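Local coordinates for protein aldose-aldose oxidoreductase (Caulobacter crescentus, PDB 5A04) that probably couples the oxidation of one aldose to the reduction of another through a tightly held NADP(H) cofactor in a Rossmann-type domain, at residues G97-C102 against A123-M128; V205-S210 against E325-A330. One frame throughout, in Å; residues are numbered along the deposited sequence.

Interaction 1 and interaction 2 lie in the two halves of the chain, their centres about 31 Å apart and their nearest atoms about 15 Å apart. Both are largely buried. The first, 97-102 against 123-128, pairs two neighbouring parallel strands of the cofactor-binding Rossmann domain, so main-chain hydrogen bonds dominate, with a polar histidine and arginine at its partly exposed end. The second, 205-210 against 325-330, packs a helix on a strand of the C-terminal alpha/beta domain; no direct hydrogen bond crosses it, and apolar side chains, several of them alanines, make most of the contact, with a water beside the two backbones. It buries less than half as much surface, and no element is common to the two.

Interaction 1. Residues G97-C102 against A123-M128; sequences GKHVMC and AGRKLM
Arg125 reaches over His99 so that its CD sits above the middle of the imidazole face, 3.6 Å from the ring centroid, a CH-pi contact that fits an aliphatic bump onto a flat floor. The arginine chain crosses the ring at about a right angle and is bent at chi2 (-61°), which carries its head toward Gly97. There NE gives a hydrogen bond of 2.8 Å to Gly97 O, coming from above the carbonyl plane, while NH1 turns back to Gly124 O and a water links NH2 to Gly97 O; three bonds thus hold the guanidinium. At the ring's edge ND1 accepts from the backbone N of Lys126, 2.8 Å away and a little tilted from the ring plane, with the N-H almost straight at 176°, so the histidine stands in for a strand carbonyl just where the ladder begins. With an alanine in place of Arg125, the His99 face would probably lose its aliphatic cover and Gly97 O its guanidinium partner.

The ladder itself joins strands 99-102 and 127-129, the two ends of a right-handed beta-alpha-beta crossover through helix 110-123, as in Rossmann folds. Val100 N bonds to Lys126 O, Met128 N to Val100 O, and Cys102 N to Met128 O. Beta-branched Val100 suits an extended strand, and its CG1 nestles against Leu127 CD1 at 3.8 Å on the face where Val100 packs on helix 86-95. Met101 and Met128 project from the other face, side by side. Met101 bends at chi2 and chi3, laying its SD 3.8 Å from CG of the extended Met128; both thioethers, pliable enough to fit an uneven surface, pack against Leu300 of helix 292-306.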
ATOM      1  N   GLY A  97     -43.084  -6.254  -5.139  1.00 19.49           N
ATOM      2  CA  GLY A  97     -43.188  -5.219  -6.152  1.00 19.21           C
ATOM      3  C   GLY A  97     -42.416  -3.947  -5.840  1.00 20.10           C
ATOM      4  O   GLY A  97     -42.739  -2.868  -6.363  1.00 19.43           O
ATOM      5  N   LYS A  98     -41.395  -4.068  -4.994  1.00 16.51           N
ATOM      6  CA  LYS A  98     -40.602  -2.893  -4.602  1.00 15.55           C
ATOM      7  C   LYS A  98     -39.220  -2.866  -5.258  1.00 18.75           C
ATOM      8  O   LYS A  98     -38.595  -3.912  -5.477  1.00 17.84           O
ATOM      9  CB  LYS A  98     -40.434  -2.837  -3.081  1.00 17.02           C
ATOM     10  CG  LYS A  98     -41.736  -3.026  -2.275  1.00 15.70           C
ATOM     11  CD  LYS A  98     -42.824  -2.044  -2.707  1.00 16.80           C
ATOM     12  CE  LYS A  98     -44.021  -2.138  -1.777  1.00 19.02           C
ATOM     13  NZ  LYS A  98     -45.152  -1.277  -2.254  1.00 19.43           N
ATOM     14  N   HIS A  99     -38.752  -1.657  -5.570  1.00 17.18           N
ATOM     15  CA  HIS A  99     -37.362  -1.441  -5.940  1.00 16.47           C
ATOM     16  C   HIS A  99     -36.519  -1.676  -4.703  1.00 14.71           C
ATOM     17  O   HIS A  99     -37.027  -1.605  -3.595  1.00 15.55           O
ATOM     18  CB  HIS A  99     -37.158  -0.028  -6.471  1.00 17.89           C
ATOM     19  CG  HIS A  99     -38.043   0.307  -7.633  1.00 17.83           C
ATOM     20  ND1 HIS A  99     -37.704   0.005  -8.933  1.00 20.00           N
ATOM     21  CD2 HIS A  99     -39.244   0.930  -7.688  1.00 18.52           C
ATOM     22  CE1 HIS A  99     -38.657   0.434  -9.744  1.00 22.33           C
ATOM     23  NE2 HIS A  99     -39.604   0.998  -9.014  1.00 20.42           N
ATOM     24  N   VAL A 100     -35.229  -1.957  -4.877  1.00 16.10           N
ATOM     25  CA  VAL A 100     -34.407  -2.331  -3.728  1.00 13.94           C
ATOM     26  C   VAL A 100     -33.083  -1.578  -3.698  1.00 14.49           C
ATOM     27  O   VAL A 100     -32.380  -1.524  -4.694  1.00 15.61           O
ATOM     28  CB  VAL A 100     -34.100  -3.842  -3.733  1.00 14.69           C
ATOM     29  CG1 VAL A 100     -33.142  -4.194  -2.588  1.00 17.30           C
ATOM     30  CG2 VAL A 100     -35.389  -4.634  -3.605  1.00 15.30           C
ATOM     31  N   MET A 101     -32.786  -0.985  -2.547  1.00 13.41           N
ATOM     32  CA  MET A 101     -31.443  -0.555  -2.191  1.00 14.13           C
ATOM     33  C   MET A 101     -30.904  -1.607  -1.231  1.00 14.26           C
ATOM     34  O   MET A 101     -31.535  -1.914  -0.224  1.00 14.20           O
ATOM     35  CB  MET A 101     -31.456   0.833  -1.529  1.00 12.74           C
ATOM     36  CG  MET A 101     -30.083   1.348  -1.163  1.00 13.74           C
ATOM     37  SD  MET A 101     -29.293   2.220  -2.524  1.00 18.16           S
ATOM     38  CE  MET A 101     -30.210   3.768  -2.478  1.00 16.92           C
ATOM     39  N   CYS A 102     -29.754  -2.182  -1.551  1.00 13.68           N
ATOM     40  CA  CYS A 102     -29.175  -3.217  -0.697  1.00 13.09           C
ATOM     41  C   CYS A 102     -27.781  -2.796  -0.236  1.00 15.59           C
ATOM     42  O   CYS A 102     -26.969  -2.353  -1.042  1.00 15.29           O
ATOM     43  CB  CYS A 102     -29.098  -4.551  -1.447  1.00 14.87           C
ATOM     44  SG  CYS A 102     -28.538  -5.904  -0.383  1.00 17.96           S
ATOM     45  N   ALA A 123     -39.203  -9.023 -11.447  1.00 18.70           N
ATOM     46  CA  ALA A 123     -40.191  -8.102 -10.889  1.00 17.82           C
ATOM     47  C   ALA A 123     -40.296  -6.799 -11.666  1.00 21.91           C
ATOM     48  O   ALA A 123     -41.222  -6.010 -11.435  1.00 21.35           O
ATOM     49  CB  ALA A 123     -39.855  -7.795  -9.423  1.00 19.13           C
ATOM     50  N   GLY A 124     -39.348  -6.559 -12.571  1.00 18.37           N
ATOM     51  CA  GLY A 124     -39.312  -5.304 -13.301  1.00 20.25           C
ATOM     52  C   GLY A 124     -39.036  -4.147 -12.351  1.00 20.92           C
ATOM     53  O   GLY A 124     -39.633  -3.072 -12.468  1.00 21.88           O
ATOM     54  N   ARG A 125     -38.147  -4.379 -11.393  1.00 18.73           N
ATOM     55  CA  ARG A 125     -37.807  -3.358 -10.403  1.00 20.73           C
ATOM     56  C   ARG A 125     -36.301  -3.123 -10.382  1.00 20.71           C
ATOM     57  O   ARG A 125     -35.515  -3.994 -10.757  1.00 20.50           O
ATOM     58  CB  ARG A 125     -38.308  -3.763  -9.013  1.00 19.89           C
ATOM     59  CG  ARG A 125     -39.844  -3.830  -8.892  1.00 21.47           C
ATOM     60  CD  ARG A 125     -40.479  -2.468  -9.179  1.00 22.30           C
ATOM     61  NE  ARG A 125     -41.936  -2.498  -9.049  1.00 23.82           N
ATOM     62  CZ  ARG A 125     -42.780  -2.618 -10.069  1.00 28.65           C
ATOM     63  NH1 ARG A 125     -42.321  -2.712 -11.309  1.00 28.00           N
ATOM     64  NH2 ARG A 125     -44.089  -2.640  -9.849  1.00 30.75           N
ATOM     65  N   LYS A 126     -35.896  -1.938  -9.947  1.00 17.36           N
ATOM     66  CA  LYS A 126     -34.484  -1.590  -9.951  1.00 17.18           C
ATOM     67  C   LYS A 126     -33.783  -2.064  -8.686  1.00 16.03           C
ATOM     68  O   LYS A 126     -34.404  -2.215  -7.626  1.00 19.47           O
ATOM     69  CB  LYS A 126     -34.324  -0.080 -10.124  1.00 20.15           C
ATOM     70  CG  LYS A 126     -34.773   0.374 -11.502  1.00 21.30           C
ATOM     71  CD  LYS A 126     -34.569   1.863 -11.713  1.00 26.39           C
ATOM     72  CE  LYS A 126     -35.237   2.305 -13.013  1.00 29.47           C
ATOM     73  NZ  LYS A 126     -34.704   1.546 -14.177  1.00 31.39           N
ATOM     74  N   LEU A 127     -32.484  -2.303  -8.819  1.00 17.28           N
ATOM     75  CA  LEU A 127     -31.644  -2.782  -7.724  1.00 16.55           C
ATOM     76  C   LEU A 127     -30.379  -1.944  -7.670  1.00 17.70           C
ATOM     77  O   LEU A 127     -29.682  -1.798  -8.676  1.00 19.97           O
ATOM     78  CB  LEU A 127     -31.294  -4.262  -7.921  1.00 17.04           C
ATOM     79  CG  LEU A 127     -30.305  -4.932  -6.962  1.00 15.55           C
ATOM     80  CD1 LEU A 127     -30.774  -4.848  -5.496  1.00 15.04           C
ATOM     81  CD2 LEU A 127     -30.099  -6.403  -7.400  1.00 16.91           C
ATOM     82  N   MET A 128     -30.095  -1.375  -6.505  1.00 14.62           N
ATOM     83  CA  MET A 128     -28.908  -0.558  -6.328  1.00 15.11           C
ATOM     84  C   MET A 128     -28.186  -0.999  -5.065  1.00 16.08           C
ATOM     85  O   MET A 128     -28.829  -1.337  -4.071  1.00 15.66           O
ATOM     86  CB  MET A 128     -29.286   0.926  -6.241  1.00 16.18           C
ATOM     87  CG  MET A 128     -28.091   1.835  -6.062  1.00 14.42           C
ATOM     88  SD  MET A 128     -28.638   3.560  -5.992  1.00 16.19           S
ATOM     89  CE  MET A 128     -27.204   4.336  -5.250  1.00 15.87           C
TER
HETATM   90  O   HOH W   1     -45.627  -2.282  -7.351  1.00 37.65           O

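Interaction 2. Residues V205-S210 against E325-A330; sequences VNAVES and EAIYRA
Val205, Ala207 and Ala330 have the most surface buried where helix 325-330 crosses strand 205-210, the two axes 6.7 Å apart at closest and 60° from parallel. So near an approach suits small residues. Ala330 sends its CB toward the strand backbone, 3.7 Å from Val205 O and 3.8 Å from Ala207 N, an approach so close that the methyl of alanine suits it well. Ala207, pointing back at the helix, sets its CB 3.4 Å from Ile327 O and 3.7 Å from Ile327 CG2, and it also touches the Ala330 methyl.

Val205 brings a broader, branched surface. With CG1 anti to the backbone N (chi1 178°), that methyl meets Ile327 CG1 at 3.6 Å, the two side chains crossing at about a right angle, while CG2 lies more loosely beside Ala326. In the polar part of the contact a water accepts from Ala207 N and also lies within hydrogen-bonding distance of Ala330 O.

Ile327 also packs on strand 224-230 and on Leu183 of helix 182-198, and Ala330 touches Val337 of strand 337-338. Strand 204-210 runs between 224-230 and 337-338 in the large mixed sheet, with helix 314-333 against one side; from the other, Asn206 and Val208 pack on the second subunit.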
ATOM      1  N   VAL A 205      -5.251 -11.797  -9.772  1.00 14.81           N
ATOM      2  CA  VAL A 205      -5.372 -11.519  -8.349  1.00 14.34           C
ATOM      3  C   VAL A 205      -4.374 -12.349  -7.548  1.00 16.03           C
ATOM      4  O   VAL A 205      -4.294 -13.566  -7.742  1.00 15.09           O
ATOM      5  CB  VAL A 205      -6.794 -11.858  -7.846  1.00 16.86           C
ATOM      6  CG1 VAL A 205      -6.898 -11.622  -6.343  1.00 17.56           C
ATOM      7  CG2 VAL A 205      -7.842 -11.057  -8.614  1.00 20.80           C
ATOM      8  N   ASN A 206      -3.620 -11.692  -6.667  1.00 14.97           N
ATOM      9  CA  ASN A 206      -2.834 -12.352  -5.610  1.00 14.16           C
ATOM     10  C   ASN A 206      -3.419 -11.999  -4.264  1.00 15.23           C
ATOM     11  O   ASN A 206      -4.014 -10.932  -4.118  1.00 15.06           O
ATOM     12  CB  ASN A 206      -1.362 -11.894  -5.591  1.00 15.30           C
ATOM     13  CG  ASN A 206      -0.498 -12.589  -6.606  1.00 18.48           C
ATOM     14  OD1 ASN A 206      -0.790 -13.705  -7.045  1.00 18.53           O
ATOM     15  ND2 ASN A 206       0.608 -11.938  -6.969  1.00 18.44           N
ATOM     16  N   ALA A 207      -3.191 -12.839  -3.263  1.00 13.07           N
ATOM     17  CA  ALA A 207      -3.588 -12.485  -1.904  1.00 13.39           C
ATOM     18  C   ALA A 207      -2.784 -13.241  -0.859  1.00 13.59           C
ATOM     19  O   ALA A 207      -2.331 -14.361  -1.092  1.00 15.97           O
ATOM     20  CB  ALA A 207      -5.087 -12.742  -1.697  1.00 13.74           C
ATOM     21  N   VAL A 208      -2.626 -12.602   0.297  1.00 13.94           N
ATOM     22  CA  VAL A 208      -2.031 -13.216   1.479  1.00 15.93           C
ATOM     23  C   VAL A 208      -2.978 -12.992   2.656  1.00 16.77           C
ATOM     24  O   VAL A 208      -3.450 -11.868   2.869  1.00 17.55           O
ATOM     25  CB  VAL A 208      -0.628 -12.622   1.795  1.00 21.02           C
ATOM     26  CG1 VAL A 208       0.364 -12.988   0.707  1.00 21.75           C
ATOM     27  CG2 VAL A 208      -0.690 -11.135   1.928  1.00 25.87           C
ATOM     28  N   GLU A 209      -3.275 -14.052   3.405  1.00 15.75           N
ATOM     29  CA  GLU A 209      -4.096 -13.933   4.604  1.00 14.82           C
ATOM     30  C   GLU A 209      -3.249 -14.061   5.856  1.00 18.60           C
ATOM     31  O   GLU A 209      -2.285 -14.827   5.892  1.00 18.94           O
ATOM     32  CB  GLU A 209      -5.209 -14.992   4.617  1.00 17.93           C
ATOM     33  CG  GLU A 209      -6.212 -14.775   5.749  1.00 23.35           C
ATOM     34  CD  GLU A 209      -6.815 -16.058   6.285  1.00 32.94           C
ATOM     35  OE1 GLU A 209      -7.153 -16.959   5.466  1.00 25.81           O
ATOM     36  OE2 GLU A 209      -6.958 -16.148   7.533  1.00 24.94           O
ATOM     37  N   SER A 210      -3.592 -13.291   6.882  1.00 15.80           N
ATOM     38  CA  SER A 210      -2.927 -13.436   8.168  1.00 16.56           C
ATOM     39  C   SER A 210      -3.933 -13.263   9.289  1.00 17.19           C
ATOM     40  O   SER A 210      -4.439 -12.162   9.528  1.00 15.43           O
ATOM     41  CB  SER A 210      -1.787 -12.432   8.307  1.00 17.15           C
ATOM     42  OG  SER A 210      -1.063 -12.660   9.510  1.00 21.93           O
ATOM     43  N   GLU A 325     -14.358 -13.619  -4.381  1.00 13.51           N
ATOM     44  CA  GLU A 325     -14.165 -15.072  -4.475  1.00 15.00           C
ATOM     45  C   GLU A 325     -12.750 -15.397  -4.948  1.00 14.25           C
ATOM     46  O   GLU A 325     -12.107 -16.312  -4.410  1.00 15.11           O
ATOM     47  CB  GLU A 325     -15.209 -15.698  -5.405  1.00 17.41           C
ATOM     48  CG  GLU A 325     -16.596 -15.747  -4.757  1.00 21.43           C
ATOM     49  CD  GLU A 325     -17.557 -16.738  -5.402  1.00 30.38           C
ATOM     50  OE1 GLU A 325     -17.168 -17.410  -6.397  1.00 24.94           O
ATOM     51  OE2 GLU A 325     -18.707 -16.832  -4.898  1.00 22.11           O
ATOM     52  N   ALA A 326     -12.246 -14.637  -5.919  1.00 13.91           N
ATOM     53  CA  ALA A 326     -10.894 -14.887  -6.439  1.00 14.49           C
ATOM     54  C   ALA A 326      -9.812 -14.551  -5.414  1.00 14.42           C
ATOM     55  O   ALA A 326      -8.782 -15.229  -5.356  1.00 14.66           O
ATOM     56  CB  ALA A 326     -10.659 -14.114  -7.729  1.00 15.05           C
ATOM     57  N   ILE A 327     -10.023 -13.489  -4.634  1.00 12.59           N
ATOM     58  CA  ILE A 327      -9.085 -13.120  -3.566  1.00 13.07           C
ATOM     59  C   ILE A 327      -9.001 -14.246  -2.527  1.00 15.02           C
ATOM     60  O   ILE A 327      -7.911 -14.664  -2.136  1.00 15.15           O
ATOM     61  CB  ILE A 327      -9.488 -11.788  -2.880  1.00 12.93           C
ATOM     62  CG1 ILE A 327      -9.355 -10.632  -3.876  1.00 12.69           C
ATOM     63  CG2 ILE A 327      -8.634 -11.541  -1.608  1.00 13.21           C
ATOM     64  CD1 ILE A 327     -10.175  -9.377  -3.483  1.00 14.49           C
ATOM     65  N   TYR A 328     -10.149 -14.750  -2.089  1.00 13.67           N
ATOM     66  CA  TYR A 328     -10.143 -15.823  -1.113  1.00 13.34           C
ATOM     67  C   TYR A 328      -9.443 -17.062  -1.697  1.00 13.89           C
ATOM     68  O   TYR A 328      -8.671 -17.733  -1.007  1.00 14.73           O
ATOM     69  CB  TYR A 328     -11.571 -16.147  -0.679  1.00 15.00           C
ATOM     70  CG  TYR A 328     -12.160 -15.199   0.350  1.00 13.51           C
ATOM     71  CD1 TYR A 328     -11.430 -14.798   1.464  1.00 14.65           C
ATOM     72  CD2 TYR A 328     -13.470 -14.758   0.232  1.00 16.47           C
ATOM     73  CE1 TYR A 328     -11.991 -13.948   2.426  1.00 18.26           C
ATOM     74  CE2 TYR A 328     -14.033 -13.915   1.168  1.00 17.84           C
ATOM     75  CZ  TYR A 328     -13.296 -13.520   2.269  1.00 16.13           C
ATOM     76  OH  TYR A 328     -13.882 -12.699   3.206  1.00 15.49           O
ATOM     77  N   ARG A 329      -9.681 -17.332  -2.975  1.00 14.23           N
ATOM     78  CA  ARG A 329      -9.075 -18.502  -3.611  1.00 15.27           C
ATOM     79  C   ARG A 329      -7.565 -18.324  -3.756  1.00 14.75           C
ATOM     80  O   ARG A 329      -6.800 -19.263  -3.519  1.00 14.47           O
ATOM     81  CB  ARG A 329      -9.701 -18.772  -4.975  1.00 17.47           C
ATOM     82  CG  ARG A 329      -9.092 -19.972  -5.702  1.00 17.69           C
ATOM     83  CD  ARG A 329      -9.936 -20.351  -6.914  1.00 24.10           C
ATOM     84  NE  ARG A 329     -11.342 -20.529  -6.535  1.00 37.96           N
ATOM     85  CZ  ARG A 329     -11.892 -21.682  -6.145  1.00 34.90           C
ATOM     86  NH1 ARG A 329     -11.161 -22.787  -6.087  1.00 42.83           N
ATOM     87  NH2 ARG A 329     -13.180 -21.731  -5.818  1.00 33.68           N
ATOM     88  N   ALA A 330      -7.139 -17.113  -4.110  1.00 13.10           N
ATOM     89  CA  ALA A 330      -5.714 -16.841  -4.290  1.00 14.35           C
ATOM     90  C   ALA A 330      -4.947 -17.031  -2.996  1.00 13.80           C
ATOM     91  O   ALA A 330      -3.828 -17.539  -3.015  1.00 14.90           O
ATOM     92  CB  ALA A 330      -5.495 -15.418  -4.835  1.00 13.74           C
TER
HETATM   93  O   HOH W   2      -1.909 -15.425  -3.967  1.00 13.59           O